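Local coordinates for chitin elicitor-binding protein (PDB 5JCD) that binds chitin oligosaccharides from fungal cell walls through its lysin-motif ectodomain and helps signal the plant's defence responses, at residues A[68-72]-A[132-136]. Sequence-based numbering, arbitrary orientation.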
ATOM      1  N   PHE A  68       1.034  -6.349  -5.373  1.00 33.04           N
ATOM      2  CA  PHE A  68       0.232  -5.918  -6.499  1.00 34.93           C
ATOM      3  C   PHE A  68       1.107  -5.400  -7.621  1.00 33.11           C
ATOM      4  O   PHE A  68       2.293  -5.180  -7.437  1.00 31.36           O
ATOM      5  CB  PHE A  68      -0.784  -4.841  -6.069  1.00 33.60           C
ATOM      6  CG  PHE A  68      -0.163  -3.625  -5.436  1.00 37.39           C
ATOM      7  CD1 PHE A  68       0.244  -2.551  -6.214  1.00 37.44           C
ATOM      8  CD2 PHE A  68       0.012  -3.558  -4.055  1.00 20.07           C
ATOM      9  CE1 PHE A  68       0.819  -1.443  -5.625  1.00 41.12           C
ATOM     10  CE2 PHE A  68       0.583  -2.463  -3.471  1.00 29.97           C
ATOM     11  CZ  PHE A  68       0.989  -1.399  -4.244  1.00 30.73           C
ATOM     12  N   ARG A  69       0.502  -5.186  -8.780  1.00 34.25           N
ATOM     13  CA  ARG A  69       1.210  -4.612  -9.895  1.00 37.16           C
ATOM     14  C   ARG A  69       1.248  -3.109  -9.794  1.00 37.91           C
ATOM     15  O   ARG A  69       0.227  -2.462  -9.687  1.00 40.26           O
ATOM     16  CB  ARG A  69       0.578  -5.047 -11.215  1.00 35.04           C
ATOM     17  CG  ARG A  69       1.599  -5.197 -12.345  1.00 52.23           C
ATOM     18  CD  ARG A  69       1.069  -4.623 -13.648  1.00 66.78           C
ATOM     19  NE  ARG A  69      -0.232  -5.200 -13.976  1.00 71.60           N
ATOM     20  CZ  ARG A  69      -0.995  -4.799 -14.984  1.00 76.57           C
ATOM     21  NH1 ARG A  69      -0.581  -3.815 -15.767  1.00 83.43           N
ATOM     22  NH2 ARG A  69      -2.164  -5.383 -15.215  1.00 73.84           N
ATOM     23  N   CYS A  70       2.454  -2.565  -9.777  1.00 39.56           N
ATOM     24  CA  CYS A  70       2.634  -1.133  -9.775  1.00 28.20           C
ATOM     25  C   CYS A  70       2.847  -0.600 -11.189  1.00 35.71           C
ATOM     26  O   CYS A  70       3.547  -1.198 -11.998  1.00 35.24           O
ATOM     27  CB  CYS A  70       3.846  -0.777  -8.916  1.00 26.06           C
ATOM     28  SG  CYS A  70       4.175   0.990  -8.823  1.00 34.12           S
ATOM     29  N   ARG A  71       2.214   0.521 -11.491  1.00 38.37           N
ATOM     30  CA  ARG A  71       2.485   1.244 -12.722  1.00 42.29           C
ATOM     31  C   ARG A  71       2.990   2.641 -12.430  1.00 38.27           C
ATOM     32  O   ARG A  71       2.434   3.345 -11.579  1.00 42.61           O
ATOM     33  CB  ARG A  71       1.246   1.322 -13.614  1.00 46.65           C
ATOM     34  CG  ARG A  71       1.431   2.251 -14.788  1.00 48.94           C
ATOM     35  CD  ARG A  71       0.307   2.177 -15.817  1.00 53.76           C
ATOM     36  NE  ARG A  71       0.520   3.146 -16.900  1.00 60.13           N
ATOM     37  CZ  ARG A  71       0.683   2.849 -18.190  1.00 68.77           C
ATOM     38  NH1 ARG A  71       0.674   1.586 -18.612  1.00 68.82           N
ATOM     39  NH2 ARG A  71       0.857   3.831 -19.065  1.00 67.63           N
ATOM     40  N   CYS A  72       4.054   3.032 -13.128  1.00 36.89           N
ATOM     41  CA  CYS A  72       4.624   4.362 -12.982  1.00 44.34           C
ATOM     42  C   CYS A  72       4.062   5.261 -14.074  1.00 45.81           C
ATOM     43  O   CYS A  72       3.926   4.835 -15.216  1.00 41.93           O
ATOM     44  CB  CYS A  72       6.152   4.302 -13.051  1.00 42.54           C
ATOM     45  SG  CYS A  72       6.921   3.535 -11.602  1.00 50.45           S
ATOM     46  N   LEU A 132      -3.113   2.704  -4.613  1.00 35.16           N
ATOM     47  CA  LEU A 132      -2.101   2.393  -3.591  1.00 34.73           C
ATOM     48  C   LEU A 132      -0.707   2.861  -4.015  1.00 36.30           C
ATOM     49  O   LEU A 132      -0.297   2.706  -5.182  1.00 38.67           O
ATOM     50  CB  LEU A 132      -2.083   0.892  -3.311  1.00 30.18           C
ATOM     51  CG  LEU A 132      -3.456   0.321  -2.947  1.00 28.57           C
ATOM     52  CD1 LEU A 132      -3.407  -1.177  -2.884  1.00 31.29           C
ATOM     53  CD2 LEU A 132      -3.896   0.886  -1.592  1.00 35.31           C
ATOM     54  N   PRO A 133       0.025   3.454  -3.073  1.00 32.49           N
ATOM     55  CA  PRO A 133       1.327   4.031  -3.407  1.00 28.69           C
ATOM     56  C   PRO A 133       2.417   2.974  -3.648  1.00 37.88           C
ATOM     57  O   PRO A 133       2.536   1.974  -2.930  1.00 30.38           O
ATOM     58  CB  PRO A 133       1.645   4.879  -2.175  1.00 25.25           C
ATOM     59  CG  PRO A 133       0.980   4.148  -1.059  1.00 23.62           C
ATOM     60  CD  PRO A 133      -0.246   3.493  -1.626  1.00 33.54           C
ATOM     61  N   CYS A 134       3.224   3.221  -4.668  1.00 33.23           N
ATOM     62  CA  CYS A 134       4.266   2.290  -5.040  1.00 28.89           C
ATOM     63  C   CYS A 134       5.287   2.997  -5.899  1.00 33.06           C
ATOM     64  O   CYS A 134       5.149   4.177  -6.201  1.00 29.48           O
ATOM     65  CB  CYS A 134       3.683   1.083  -5.805  1.00 23.36           C
ATOM     66  SG  CYS A 134       2.799   1.471  -7.357  1.00 32.09           S
ATOM     67  N   SER A 135       6.319   2.255  -6.277  1.00 29.75           N
ATOM     68  CA  SER A 135       7.337   2.757  -7.176  1.00 37.23           C
ATOM     69  C   SER A 135       8.055   1.579  -7.783  1.00 37.56           C
ATOM     70  O   SER A 135       8.011   0.460  -7.243  1.00 33.50           O
ATOM     71  CB  SER A 135       8.345   3.629  -6.434  1.00 36.95           C
ATOM     72  OG  SER A 135       9.343   4.121  -7.318  1.00 34.17           O
ATOM     73  N   CYS A 136       8.743   1.830  -8.885  1.00 34.35           N
ATOM     74  CA  CYS A 136       9.617   0.812  -9.433  1.00 42.02           C
ATOM     75  C   CYS A 136      11.066   1.332  -9.455  1.00 40.38           C
ATOM     76  O   CYS A 136      11.918   0.738 -10.110  1.00 37.33           O
ATOM     77  CB  CYS A 136       9.156   0.399 -10.831  1.00 36.12           C
ATOM     78  SG  CYS A 136       7.400  -0.140 -10.975  1.00 41.09           S
TER
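Cys70 and Cys134 are joined by a disulfide, SG to SG 2.1 Å, that ties strand 63-72 covalently to the short strand 133-134. Its dihedral of 83° is close to the relaxed right angle of a disulfide. Both CB atoms point toward the opposite segment, and with SG of Cys70 anti to its backbone N (chi1 -180°) and SG of Cys134 between its own N and carbonyl carbon, the sulfurs come together at bonding distance. Phe68, two residues before Cys70 and on the same side of its strand, packs beside this bridge. CE1 of Phe68 lies 3.8 Å from Cys134 CB, and SG of Cys134 stands at the edge of the Phe68 ring, 5.3 Å from its centroid, a sulfur-aromatic contact. CZ of Phe68 meets Leu132 CB at 3.9 Å while Leu132 CD1 lies over one face near the rim, and Pro133 O approaches the edge in the ring plane. A broad, flat apolar group thus suits this buried site, and an alanine here would probably strip Leu132 and the flank of the disulfide of the ring surface they pack on. Farther along, the sulfurs of Cys72 and Cys136 pass 3.8 Å apart without bonding, since Cys72 is linked to Cys5 and Cys136 to Cys13. The cystines lie together in the mixed sheet, where strand 63-72 pairs antiparallel with strands 12-20 and 76-79, and strand 76-79 also pairs antiparallel with the weakly bonded strand 133-134.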